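Side-chain contacts in thioredoxin reductase (Streptomyces clavuligerus, PDB 4NTD), which binds FAD and is a flavoenzyme linked to disulfide-bond formation in the natural product holomycin, related by sequence to NADPH-dependent thioredoxin reductases: residues L49-R54 / S95-E100; H71-G74 / R78-M81; D107-E112 / T267-E272; H161-H166 / R192-D197; S284-T287 / V292-V295. All blocks are in the same frame, centred on the assembly; numbering follows the deposited sequence.

Contact 1. Residues L49-R54 / S95-E100; sequences LARARR and SGYGAE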
# COMPACT_ATOMS: atom_id res chain seq x y z
N LEU A 49 -6.51 -11.98 6.04
CA LEU A 49 -6.27 -13.32 6.58
C LEU A 49 -7.52 -13.96 7.18
O LEU A 49 -7.76 -15.15 6.97
CB LEU A 49 -5.15 -13.29 7.63
CG LEU A 49 -3.75 -13.02 7.08
CD1 LEU A 49 -2.79 -12.63 8.20
CD2 LEU A 49 -3.22 -14.23 6.31
N ALA A 50 -8.32 -13.18 7.90
CA ALA A 50 -9.58 -13.68 8.47
C ALA A 50 -10.59 -14.01 7.36
O ALA A 50 -11.30 -15.01 7.46
CB ALA A 50 -10.17 -12.67 9.44
N ARG A 51 -10.64 -13.18 6.32
CA ARG A 51 -11.47 -13.46 5.15
C ARG A 51 -11.00 -14.73 4.41
O ARG A 51 -11.80 -15.39 3.74
CB ARG A 51 -11.49 -12.26 4.20
CG ARG A 51 -12.37 -11.11 4.67
CD ARG A 51 -12.34 -9.94 3.70
NE ARG A 51 -12.52 -10.41 2.33
CZ ARG A 51 -13.67 -10.79 1.79
NH1 ARG A 51 -14.81 -10.70 2.47
NH2 ARG A 51 -13.69 -11.23 0.53
N ALA A 52 -9.72 -15.06 4.55
CA ALA A 52 -9.16 -16.31 4.02
C ALA A 52 -9.36 -17.51 4.97
O ALA A 52 -8.76 -18.57 4.76
CB ALA A 52 -7.68 -16.13 3.70
N ARG A 53 -10.20 -17.32 5.99
CA ARG A 53 -10.57 -18.37 6.94
C ARG A 53 -9.38 -18.89 7.77
O ARG A 53 -9.39 -20.02 8.25
CB ARG A 53 -11.28 -19.53 6.23
CG ARG A 53 -12.40 -19.08 5.30
CD ARG A 53 -13.28 -20.24 4.87
NE ARG A 53 -14.19 -20.67 5.93
CZ ARG A 53 -14.92 -21.78 5.88
NH1 ARG A 53 -14.85 -22.58 4.82
NH2 ARG A 53 -15.73 -22.09 6.88
N ARG A 54 -8.36 -18.04 7.94
CA ARG A 54 -7.25 -18.35 8.83
C ARG A 54 -7.62 -17.86 10.22
O ARG A 54 -8.28 -16.82 10.35
CB ARG A 54 -5.96 -17.68 8.36
CG ARG A 54 -5.49 -18.10 6.98
CD ARG A 54 -5.12 -19.58 6.93
NE ARG A 54 -4.60 -19.96 5.62
CZ ARG A 54 -4.24 -21.19 5.27
NH1 ARG A 54 -4.32 -22.20 6.13
NH2 ARG A 54 -3.78 -21.41 4.04
N SER A 95 -13.04 -8.19 13.60
CA SER A 95 -13.70 -9.04 14.60
C SER A 95 -14.96 -9.71 14.03
O SER A 95 -15.30 -10.82 14.42
CB SER A 95 -14.02 -8.25 15.87
OG SER A 95 -14.99 -7.26 15.63
N GLY A 96 -15.63 -9.03 13.09
CA GLY A 96 -16.80 -9.59 12.41
C GLY A 96 -16.50 -10.87 11.64
O GLY A 96 -17.38 -11.73 11.49
N TYR A 97 -15.26 -11.01 11.17
CA TYR A 97 -14.82 -12.23 10.47
C TYR A 97 -14.30 -13.31 11.42
O TYR A 97 -13.92 -14.39 10.98
CB TYR A 97 -13.77 -11.89 9.42
CG TYR A 97 -14.33 -11.17 8.21
CD1 TYR A 97 -15.14 -11.84 7.30
CD2 TYR A 97 -14.06 -9.82 7.98
CE1 TYR A 97 -15.67 -11.19 6.20
CE2 TYR A 97 -14.58 -9.17 6.88
CZ TYR A 97 -15.39 -9.86 5.99
OH TYR A 97 -15.91 -9.23 4.89
N GLY A 98 -14.28 -13.02 12.73
CA GLY A 98 -13.92 -14.02 13.73
C GLY A 98 -12.51 -13.93 14.28
O GLY A 98 -12.11 -14.74 15.12
N ALA A 99 -11.72 -12.96 13.81
CA ALA A 99 -10.40 -12.72 14.38
C ALA A 99 -10.57 -12.21 15.81
O ALA A 99 -11.56 -11.54 16.12
CB ALA A 99 -9.62 -11.72 13.55
N GLU A 100 -9.61 -12.53 16.67
CA GLU A 100 -9.70 -12.20 18.08
C GLU A 100 -8.67 -11.16 18.48
O GLU A 100 -7.54 -11.17 17.99
CB GLU A 100 -9.55 -13.47 18.91
CG GLU A 100 -10.70 -14.44 18.71
CD GLU A 100 -10.53 -15.72 19.49
OE1 GLU A 100 -9.71 -16.57 19.08
OE2 GLU A 100 -11.22 -15.88 20.52
O HOH W 1 -13.60 -15.90 8.60
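R51 and Y97 run side by side and point the same way, the aliphatic part of the arginine lying over one face of the tyrosine ring. R51 CG sits above the ring centre, 3.5 Å from the Y97 centroid and only 12° off the normal, a CH-pi contact. The R51 chain stays extended through chi2 and then bends at chi3, which brings the guanidinium round to the phenol oxygen. There R51 NH1 donates to Y97 OH over 3.0 Å, with the hydroxyl near the guanidinium plane and the bond bent to 145°. Guanidinium and ring planes are nearly perpendicular, 80° apart; the methylene meets the ring face and the N-H the hydroxyl. The same polar atoms reach over the subunit boundary: R51 NH1 forms a salt bridge with E169 of the second subunit, and Y97 OH bonds D79 of that subunit. Nearer the backbone the contact is apolar: A50 CB touches Y97 CB at 3.7 Å and A99 CB, more loosely, at 4.3 Å. A water donates to both A50 O (2.7 Å) and Y97 O (2.8 Å), tying the two carbonyls. Each chain turns away just afterwards in a Schellman motif, with R53 and G98 at positive phi. Two helix C-termini, those of 40-51 and 83-96, thus meet beside the parallel sheet of the FAD-binding Rossmann-type fold, where R51 and Y97 also form part of the dimer interface.

Contact 2. Residues H71-G74 / R78-M81; sequences HMQG and RDGM. With FAD (flavin-adenine dinucleotide), chain C.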
# COMPACT_ATOMS: atom_id res chain seq x y z
N HIS A 71 -7.12 14.48 13.25
CA HIS A 71 -7.63 13.98 11.97
C HIS A 71 -6.48 13.52 11.09
O HIS A 71 -5.45 14.19 11.02
CB HIS A 71 -8.41 15.08 11.25
CG HIS A 71 -9.57 15.60 12.03
ND1 HIS A 71 -10.78 14.95 12.10
CD2 HIS A 71 -9.70 16.71 12.80
CE1 HIS A 71 -11.61 15.63 12.86
NE2 HIS A 71 -10.98 16.71 13.30
N MET A 72 -6.65 12.38 10.43
CA MET A 72 -5.66 11.93 9.45
C MET A 72 -6.06 12.39 8.06
O MET A 72 -7.25 12.55 7.76
CB MET A 72 -5.42 10.41 9.51
CG MET A 72 -6.55 9.54 8.99
SD MET A 72 -5.98 8.04 8.14
CE MET A 72 -7.57 7.44 7.60
N GLN A 73 -5.05 12.61 7.22
CA GLN A 73 -5.26 13.10 5.86
C GLN A 73 -4.52 12.21 4.86
O GLN A 73 -3.51 11.58 5.20
CB GLN A 73 -4.73 14.53 5.73
CG GLN A 73 -5.19 15.50 6.80
CD GLN A 73 -6.66 15.88 6.70
OE1 GLN A 73 -7.30 15.71 5.66
NE2 GLN A 73 -7.19 16.41 7.79
N GLY A 74 -5.04 12.15 3.64
CA GLY A 74 -4.35 11.50 2.52
C GLY A 74 -4.64 10.02 2.28
O GLY A 74 -4.00 9.41 1.42
N ARG A 78 -11.04 8.37 3.00
CA ARG A 78 -11.07 8.67 4.43
C ARG A 78 -10.24 9.91 4.77
O ARG A 78 -9.70 10.03 5.87
CB ARG A 78 -10.56 7.46 5.23
CG ARG A 78 -11.42 6.21 5.11
CD ARG A 78 -12.84 6.46 5.56
NE ARG A 78 -13.55 5.24 5.94
CZ ARG A 78 -14.80 5.20 6.40
NH1 ARG A 78 -15.35 4.04 6.72
NH2 ARG A 78 -15.50 6.33 6.54
N ASP A 79 -10.14 10.83 3.82
CA ASP A 79 -9.42 12.08 4.05
C ASP A 79 -10.14 12.91 5.11
O ASP A 79 -11.29 13.30 4.91
CB ASP A 79 -9.28 12.86 2.74
CG ASP A 79 -8.38 14.07 2.88
OD1 ASP A 79 -7.22 13.92 3.31
OD2 ASP A 79 -8.84 15.18 2.54
N GLY A 80 -9.47 13.14 6.23
CA GLY A 80 -10.03 13.90 7.35
C GLY A 80 -10.60 13.05 8.48
O GLY A 80 -11.05 13.59 9.49
N MET A 81 -10.59 11.73 8.33
CA MET A 81 -11.13 10.82 9.35
C MET A 81 -10.27 10.84 10.61
O MET A 81 -9.04 10.90 10.54
CB MET A 81 -11.19 9.39 8.80
CG MET A 81 -11.96 8.41 9.67
SD MET A 81 -11.90 6.73 9.00
CE MET A 81 -13.41 6.04 9.65
PA FAD C . 0.92 2.31 14.05
O1A FAD C . -0.30 2.96 13.45
O2A FAD C . 1.83 3.15 14.91
O5B FAD C . 0.44 1.05 14.92
C5B FAD C . 1.38 0.23 15.60
C4B FAD C . 0.67 -0.46 16.74
O4B FAD C . 1.52 -1.47 17.29
C3B FAD C . 0.32 0.49 17.88
O3B FAD C . -1.09 0.49 18.13
C2B FAD C . 1.11 -0.03 19.07
O2B FAD C . 0.39 0.09 20.30
C1B FAD C . 1.34 -1.48 18.70
N9A FAD C . 2.52 -2.14 19.32
C8A FAD C . 3.80 -1.73 19.27
N7A FAD C . 4.60 -2.60 19.92
C5A FAD C . 3.83 -3.59 20.39
C6A FAD C . 4.04 -4.83 21.17
N6A FAD C . 5.28 -5.18 21.58
N1A FAD C . 2.96 -5.60 21.45
C2A FAD C . 1.71 -5.26 21.05
N3A FAD C . 1.46 -4.14 20.33
C4A FAD C . 2.46 -3.29 19.98
N1 FAD C . -0.21 9.41 8.25
C2 FAD C . -1.19 9.69 7.36
O2 FAD C . -1.34 8.92 6.39
N3 FAD C . -2.00 10.76 7.48
C4 FAD C . -1.89 11.62 8.51
O4 FAD C . -2.66 12.60 8.59
C4X FAD C . -0.85 11.39 9.53
N5 FAD C . -0.66 12.20 10.60
C5X FAD C . 0.32 11.95 11.50
C6 FAD C . 0.49 12.80 12.59
C7 FAD C . 1.49 12.57 13.53
C7M FAD C . 1.65 13.51 14.70
C8 FAD C . 2.38 11.39 13.38
C8M FAD C . 3.47 11.13 14.39
C9 FAD C . 2.22 10.53 12.30
C9A FAD C . 1.22 10.76 11.35
N10 FAD C . 1.04 9.90 10.24
C10 FAD C . 0.01 10.20 9.33
C1' FAD C . 1.85 8.71 10.00
C2' FAD C . 1.19 7.51 10.67
O2' FAD C . 1.37 7.61 12.09
C3' FAD C . 1.77 6.18 10.18
O3' FAD C . 1.65 6.12 8.75
C4' FAD C . 1.06 4.96 10.77
O4' FAD C . 0.93 5.08 12.19
C5' FAD C . 1.83 3.68 10.48
O5' FAD C . 0.97 2.57 10.71
P FAD C . 1.50 1.21 11.39
O1P FAD C . 2.84 0.86 10.79
O2P FAD C . 0.37 0.22 11.36
O3P FAD C . 1.85 1.63 12.92
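M72 meets the turn R78-M81 through its backbone: M72 N donates to M81 O over 2.8 Å and nearly straight (168°), while M72 O accepts from G80 N, also at 2.8 Å. G80 and M81 together face the one residue M72, a G1 beta bulge joined to a type II turn. G80 has positive phi, where a side chain would be jammed against the preceding carbonyl. Two side chains add bonds beside the bulge. H71 ND1 donates to G80 O over 3.0 Å, with the oxygen 30° out of the imidazole plane, and D79 OD1 takes G74 N at 2.8 Å on its anti lone pair. D79 CG lies anti to the backbone N (chi1 -173°), which swings the carboxylate across to that amide; its other oxygen, OD2, bonds Y97 of the second subunit. M72 CE packs on R78 CB at 3.8 Å. Held in this way, the 71-74 strip offers Q73 to the flavin on its other side: Q73 N donates to FAD O4 (2.8 Å), and FAD N3 donates to Q73 O (2.9 Å), so the backbone reads the pyrimidine edge of the isoalloxazine. Both segments belong to the loop between strand 56-60 and helix 83-96; M72 and M81 pack on L86 of that helix, and R78 NH1 bonds S77 of the second subunit.

Contact 3. Residues D107-E112 / T267-E272; sequences DDVERE and TALGCE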
# COMPACT_ATOMS: atom_id res chain seq x y z
N ASP A 107 6.20 -9.29 24.52
CA ASP A 107 7.59 -9.04 24.89
C ASP A 107 8.56 -10.13 24.44
O ASP A 107 9.77 -9.99 24.64
CB ASP A 107 7.71 -8.76 26.39
CG ASP A 107 7.59 -10.01 27.24
OD1 ASP A 107 6.97 -11.00 26.79
OD2 ASP A 107 8.11 -9.99 28.37
N ASP A 108 8.06 -11.19 23.81
CA ASP A 108 8.93 -12.22 23.24
C ASP A 108 8.23 -13.03 22.15
O ASP A 108 7.04 -13.34 22.26
CB ASP A 108 9.44 -13.16 24.33
CG ASP A 108 10.52 -14.11 23.84
OD1 ASP A 108 11.44 -13.67 23.11
OD2 ASP A 108 10.46 -15.31 24.17
N VAL A 109 8.98 -13.36 21.10
CA VAL A 109 8.55 -14.32 20.08
C VAL A 109 9.70 -15.30 19.85
O VAL A 109 10.82 -14.89 19.55
CB VAL A 109 8.19 -13.63 18.75
CG1 VAL A 109 7.68 -14.64 17.74
CG2 VAL A 109 7.15 -12.53 18.97
N GLU A 110 9.41 -16.60 20.02
CA GLU A 110 10.42 -17.65 19.87
C GLU A 110 10.02 -18.62 18.76
O GLU A 110 8.88 -19.07 18.70
CB GLU A 110 10.59 -18.41 21.18
CG GLU A 110 11.67 -19.49 21.15
CD GLU A 110 11.95 -20.09 22.51
OE1 GLU A 110 13.00 -20.75 22.66
OE2 GLU A 110 11.13 -19.92 23.44
N ARG A 111 10.98 -18.95 17.89
CA ARG A 111 10.73 -19.84 16.76
C ARG A 111 10.94 -21.30 17.13
O ARG A 111 11.88 -21.64 17.85
CB ARG A 111 11.65 -19.46 15.60
CG ARG A 111 11.37 -20.24 14.32
CD ARG A 111 11.75 -19.43 13.09
NE ARG A 111 13.19 -19.18 12.98
CZ ARG A 111 14.03 -19.85 12.19
NH1 ARG A 111 15.32 -19.51 12.19
NH2 ARG A 111 13.63 -20.86 11.42
N GLU A 112 10.05 -22.16 16.62
CA GLU A 112 10.14 -23.61 16.82
C GLU A 112 10.01 -24.32 15.46
O GLU A 112 9.67 -23.69 14.46
CB GLU A 112 9.03 -24.10 17.77
CG GLU A 112 8.54 -23.10 18.80
CD GLU A 112 9.44 -22.99 20.02
OE1 GLU A 112 10.40 -23.79 20.12
OE2 GLU A 112 9.18 -22.12 20.88
N THR A 267 14.69 -8.44 15.59
CA THR A 267 16.11 -8.63 15.87
C THR A 267 16.36 -9.90 16.69
O THR A 267 17.27 -10.67 16.39
CB THR A 267 16.70 -7.41 16.61
OG1 THR A 267 16.54 -6.24 15.80
CG2 THR A 267 18.19 -7.61 16.91
N ALA A 268 15.53 -10.12 17.72
CA ALA A 268 15.67 -11.30 18.58
C ALA A 268 15.41 -12.61 17.84
O ALA A 268 15.98 -13.65 18.18
CB ALA A 268 14.74 -11.18 19.78
N LEU A 269 14.55 -12.56 16.82
CA LEU A 269 14.28 -13.72 15.96
C LEU A 269 15.41 -14.01 14.97
O LEU A 269 15.44 -15.08 14.35
CB LEU A 269 12.97 -13.52 15.19
CG LEU A 269 11.68 -13.78 15.98
CD1 LEU A 269 10.49 -13.12 15.31
CD2 LEU A 269 11.44 -15.28 16.14
N GLY A 270 16.34 -13.06 14.82
CA GLY A 270 17.47 -13.22 13.91
C GLY A 270 17.22 -12.66 12.52
O GLY A 270 17.92 -13.02 11.57
N CYS A 271 16.22 -11.78 12.39
CA CYS A 271 15.91 -11.16 11.11
C CYS A 271 17.06 -10.25 10.68
O CYS A 271 17.54 -9.44 11.47
CB CYS A 271 14.62 -10.33 11.20
SG CYS A 271 13.13 -11.27 11.63
N GLU A 272 17.50 -10.41 9.43
CA GLU A 272 18.62 -9.63 8.91
C GLU A 272 18.24 -8.17 8.69
O GLU A 272 17.10 -7.87 8.34
CB GLU A 272 19.13 -10.25 7.60
CG GLU A 272 19.78 -11.62 7.79
CD GLU A 272 20.17 -12.29 6.49
OE1 GLU A 272 20.10 -11.64 5.42
OE2 GLU A 272 20.56 -13.48 6.53
O HOH W 2 13.73 -15.41 19.23
O HOH W 3 16.67 -17.13 12.58
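L269 carries the apolar part of the contact, setting its two methyls against different parts of strand 106-112. CD1 meets the side chain of V109, 4.0 Å from V109 CG1, and CD2 lies on the backbone, 3.5 Å from V109 O. CD2 also lies 4.2 Å from R111 CB. With CG anti to its own carbonyl carbon (chi1 -79°), L269 sends both branches across to the strand although its CB does not head straight there. An alanine here would lack both methyls and would probably leave a gap against V109 and the flank of R111. L269 belongs to the last turn of helix 264-269, and G270, at positive phi, ends the helical run in a Schellman motif; the strand is an edge of the three-stranded antiparallel sheet, and F120 of its neighbour 119-124 packs on V109 and R111. Polar links across the contact run through water. One molecule donates to V109 O at 3.0 Å and, weakly, to A268 O. A second accepts from R111 NH1 at 2.8 Å and donates to L269 O, using a carbonyl at the helix C-terminus. R111 NH2 also forms a salt bridge with D115, and D108 and E110 both pair with R123.

Contact 4. Residues H161-H166 / R192-D197; sequences HCPYCH and RQWSDD. With GSH (glutathione), chain B.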
# COMPACT_ATOMS: atom_id res chain seq x y z
N HIS A 161 5.82 17.02 12.41
CA HIS A 161 6.91 16.49 11.59
C HIS A 161 6.54 16.41 10.10
O HIS A 161 7.22 16.99 9.26
CB HIS A 161 7.36 15.12 12.09
CG HIS A 161 8.16 14.34 11.09
ND1 HIS A 161 7.79 13.08 10.67
CD2 HIS A 161 9.28 14.65 10.41
CE1 HIS A 161 8.66 12.64 9.78
NE2 HIS A 161 9.57 13.58 9.60
N CYS A 162 5.44 15.72 9.80
CA CYS A 162 5.17 15.22 8.45
C CYS A 162 4.46 16.28 7.56
O CYS A 162 3.30 16.62 7.80
CB CYS A 162 4.49 13.81 8.64
SG CYS A 162 3.75 13.21 7.10
N PRO A 163 5.17 16.82 6.53
CA PRO A 163 4.54 17.80 5.64
C PRO A 163 3.39 17.25 4.78
O PRO A 163 2.50 18.01 4.41
CB PRO A 163 5.70 18.26 4.74
CG PRO A 163 6.92 17.97 5.53
CD PRO A 163 6.61 16.68 6.22
N TYR A 164 3.41 15.96 4.46
CA TYR A 164 2.29 15.37 3.71
C TYR A 164 1.04 15.29 4.58
O TYR A 164 -0.07 15.53 4.11
CB TYR A 164 2.68 13.99 3.14
CG TYR A 164 3.83 14.11 2.18
CD1 TYR A 164 3.67 14.74 0.96
CD2 TYR A 164 5.10 13.65 2.52
CE1 TYR A 164 4.72 14.88 0.08
CE2 TYR A 164 6.17 13.79 1.65
CZ TYR A 164 5.97 14.41 0.43
OH TYR A 164 7.00 14.57 -0.45
N CYS A 165 1.24 14.98 5.86
CA CYS A 165 0.14 14.88 6.82
C CYS A 165 -0.47 16.23 7.17
O CYS A 165 -1.68 16.35 7.31
CB CYS A 165 0.62 14.20 8.10
SG CYS A 165 1.44 12.61 7.85
N HIS A 166 0.38 17.25 7.30
CA HIS A 166 -0.01 18.54 7.89
C HIS A 166 0.18 19.77 7.02
O HIS A 166 -0.39 20.82 7.32
CB HIS A 166 0.79 18.76 9.17
CG HIS A 166 0.71 17.61 10.13
ND1 HIS A 166 1.81 16.88 10.51
CD2 HIS A 166 -0.35 17.07 10.77
CE1 HIS A 166 1.43 15.94 11.36
NE2 HIS A 166 0.12 16.03 11.54
N ARG A 192 9.03 24.60 2.17
CA ARG A 192 8.85 25.75 1.27
C ARG A 192 7.85 25.48 0.15
O ARG A 192 7.36 26.42 -0.48
CB ARG A 192 10.19 26.21 0.68
CG ARG A 192 10.91 27.24 1.53
CD ARG A 192 10.24 28.61 1.48
NE ARG A 192 10.54 29.36 0.25
CZ ARG A 192 9.71 29.55 -0.78
NH1 ARG A 192 8.49 29.02 -0.81
NH2 ARG A 192 10.13 30.27 -1.82
N GLN A 193 7.55 24.21 -0.11
CA GLN A 193 6.50 23.84 -1.05
C GLN A 193 5.10 24.21 -0.54
O GLN A 193 4.17 24.36 -1.34
CB GLN A 193 6.61 22.34 -1.38
CG GLN A 193 5.56 21.79 -2.33
CD GLN A 193 5.48 22.54 -3.65
OE1 GLN A 193 6.45 23.16 -4.09
NE2 GLN A 193 4.32 22.47 -4.30
N TRP A 194 4.95 24.37 0.78
CA TRP A 194 3.66 24.72 1.38
C TRP A 194 3.52 26.18 1.85
O TRP A 194 2.40 26.65 2.07
CB TRP A 194 3.36 23.79 2.56
CG TRP A 194 2.91 22.42 2.14
CD1 TRP A 194 1.62 22.01 1.94
CD2 TRP A 194 3.73 21.27 1.90
NE1 TRP A 194 1.59 20.68 1.58
CE2 TRP A 194 2.88 20.21 1.55
CE3 TRP A 194 5.12 21.05 1.94
CZ2 TRP A 194 3.36 18.93 1.24
CZ3 TRP A 194 5.59 19.78 1.63
CH2 TRP A 194 4.72 18.74 1.29
N SER A 195 4.64 26.89 2.03
CA SER A 195 4.59 28.30 2.45
C SER A 195 5.83 29.05 1.98
O SER A 195 6.90 28.47 1.88
CB SER A 195 4.49 28.40 3.97
OG SER A 195 4.42 29.75 4.40
N ASP A 196 5.67 30.35 1.70
CA ASP A 196 6.83 31.17 1.35
C ASP A 196 7.46 31.81 2.58
O ASP A 196 8.44 32.55 2.47
CB ASP A 196 6.49 32.22 0.27
CG ASP A 196 5.49 33.26 0.73
OD1 ASP A 196 5.10 33.23 1.92
OD2 ASP A 196 5.09 34.11 -0.09
N ASP A 197 6.91 31.50 3.76
CA ASP A 197 7.42 32.00 5.04
C ASP A 197 7.87 30.82 5.91
O ASP A 197 7.10 30.30 6.73
CB ASP A 197 6.31 32.81 5.74
CG ASP A 197 6.80 33.57 6.97
OD1 ASP A 197 7.96 33.40 7.38
OD2 ASP A 197 5.99 34.34 7.52
N1 GSH B . 11.39 10.52 4.74
CA1 GSH B . 11.76 11.79 4.10
C1 GSH B . 13.18 11.63 3.52
O11 GSH B . 14.13 11.79 4.32
O12 GSH B . 13.28 11.35 2.30
CB1 GSH B . 11.85 12.92 5.10
CG1 GSH B . 10.90 14.07 4.77
CD1 GSH B . 9.46 13.60 4.97
OE1 GSH B . 8.74 13.30 4.02
N2 GSH B . 9.06 13.67 6.24
CA2 GSH B . 7.72 13.25 6.69
C2 GSH B . 7.77 11.80 6.90
O2 GSH B . 8.82 11.14 6.95
CB2 GSH B . 6.69 13.18 5.57
SG2 GSH B . 5.04 13.99 5.74
N3 GSH B . 6.54 11.34 6.85
CA3 GSH B . 6.29 9.96 6.81
C3 GSH B . 5.50 9.35 8.00
O31 GSH B . 4.86 10.17 8.88
O32 GSH B . 5.40 8.06 8.12
O HOH W 4 0.06 18.19 2.83
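The redox-active CPYC motif, C162 to C165, rests its P163 and Y164 on the indole of W194. P163 comes over a face of the ring: its CB stands 3.9 Å from the centroid of the six-membered ring of W194 and 3.5 Å from W194 CZ3, a CH-pi contact, and P163 O lies above the same face toward the rim, 3.4 Å from W194 CZ2. Y164 meets the indole differently. The edge of W194 is directed at the tyrosine face in an offset edge-to-face pair, planes 81° apart and centroids 5.8 Å apart. W194 chi1 of -76° sets CG anti to the carbonyl carbon, and the CB bond already heads for the motif. A water donates to P163 O or Y164 O and takes a weak bond from W194 NE1, whose stronger partner is R51 O of the second subunit. Were the indole replaced by a serine, P163 would probably be uncovered, the Y164 ring would lose the edge directed at it, and R51 O of the neighbouring subunit would be left without its indole donor. C162 is the N-cap of helix 163-166, and its SG, anti to the backbone N (chi1 167°), is bonded covalently to glutathione SG2 at 2.0 Å, a mixed disulfide; C162 also pairs with C165 in the disulfide seen for this protein. The glutathione sulfur sits close to the tyrosine ring. Y164 OH bonds N320 of the second subunit, and C165 touches the flavin.

Contact 5. Residues S284-T287 / V292-V295; sequences SGLT and VWAV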
# COMPACT_ATOMS: atom_id res chain seq x y z
N SER A 284 6.62 -8.17 -0.29
CA SER A 284 5.40 -8.52 0.45
C SER A 284 5.57 -8.33 1.96
O SER A 284 4.60 -8.45 2.70
CB SER A 284 4.99 -9.97 0.17
OG SER A 284 5.77 -10.88 0.94
N GLY A 285 6.79 -8.04 2.40
CA GLY A 285 7.08 -7.87 3.83
C GLY A 285 7.71 -9.08 4.50
O GLY A 285 7.91 -9.08 5.72
N LEU A 286 8.04 -10.12 3.73
CA LEU A 286 8.67 -11.32 4.29
C LEU A 286 10.11 -11.02 4.69
O LEU A 286 10.89 -10.52 3.88
CB LEU A 286 8.62 -12.48 3.28
CG LEU A 286 9.26 -13.81 3.69
CD1 LEU A 286 8.64 -14.38 4.96
CD2 LEU A 286 9.14 -14.81 2.54
N THR A 287 10.45 -11.34 5.94
CA THR A 287 11.80 -11.13 6.47
C THR A 287 12.70 -12.32 6.12
O THR A 287 12.27 -13.25 5.44
CB THR A 287 11.79 -10.94 8.00
OG1 THR A 287 11.43 -12.18 8.63
CG2 THR A 287 10.81 -9.85 8.42
N VAL A 292 7.90 -15.20 9.16
CA VAL A 292 7.83 -13.91 9.84
C VAL A 292 7.75 -12.76 8.84
O VAL A 292 8.69 -12.51 8.09
CB VAL A 292 9.05 -13.70 10.77
CG1 VAL A 292 8.98 -12.34 11.46
CG2 VAL A 292 9.13 -14.82 11.80
N TRP A 293 6.60 -12.07 8.84
CA TRP A 293 6.38 -10.89 8.01
C TRP A 293 6.47 -9.63 8.86
O TRP A 293 6.22 -9.67 10.07
CB TRP A 293 5.01 -10.96 7.33
CG TRP A 293 5.01 -11.62 5.97
CD1 TRP A 293 4.99 -10.99 4.76
CD2 TRP A 293 5.03 -13.03 5.69
NE1 TRP A 293 4.99 -11.92 3.75
CE2 TRP A 293 5.02 -13.17 4.29
CE3 TRP A 293 5.05 -14.18 6.49
CZ2 TRP A 293 5.03 -14.42 3.67
CZ3 TRP A 293 5.07 -15.42 5.87
CH2 TRP A 293 5.06 -15.53 4.48
N ALA A 294 6.83 -8.51 8.23
CA ALA A 294 6.86 -7.21 8.89
C ALA A 294 6.29 -6.14 7.95
O ALA A 294 6.66 -6.09 6.78
CB ALA A 294 8.28 -6.85 9.28
N VAL A 295 5.39 -5.31 8.47
CA VAL A 295 4.71 -4.29 7.66
C VAL A 295 4.56 -2.96 8.39
O VAL A 295 4.48 -2.92 9.62
CB VAL A 295 3.31 -4.74 7.19
CG1 VAL A 295 3.39 -6.04 6.41
CG2 VAL A 295 2.36 -4.89 8.37
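V292 O takes two donors from T287. The amide T287 N approaches nearly in line with the carbonyl at 3.0 Å (167° at the hydrogen), and the hydroxyl T287 OG1 gives its proton from above the carbonyl plane at 2.8 Å. Chi1 of 69° holds OG1 between the backbone N and carbonyl carbon, where it can reach V292 O and also accept from V289 N. Two residue pairs further on, A294 N donates to G285 O over 2.8 Å, the two bonded amides flanking the bridge L286-W293. G285 has positive phi, and a side chain there would run into A294 O. The indole nitrogen is satisfied too: W293 NE1 donates to S284 OG over 3.1 Å, with the oxygen 15° out of the ring plane. Over a face of that ring sits L286 CD1, 3.6 Å from the centroid of the W293 six-membered ring and almost on its normal. D282, just before the segment, accepts from both S284 N and L286 N. The 292-294 strand is an edge of the five-stranded parallel sheet, pairing with 134-137 through W293, while helix 305-338 packs on W293 and V295 and helix 264-269 on V292 and A294.

How the contacts relate
Along the chain, contact 2 falls between the two segments of contact 1, in the loop ahead of helix 83-96; contact 4 likewise lies between the segments of contact 3, and contact 5 follows last. Contacts 1 and 5 take helix ends and an edge strand of the same parallel-sheet domain, with centres about 19 Å apart. Contacts 3 and 5 touch, as L269 and C271 pack on V292 and T287 and join helix 264-269 to strand 292-294. Contacts 2 and 4 touch through Q73 and C165, bringing the flavin-binding loop beside the CPYC motif. Contacts 1, 2 and 4 all meet the second subunit, so the flavin loop, redox site and helix ends all lie at or near the dimer interface.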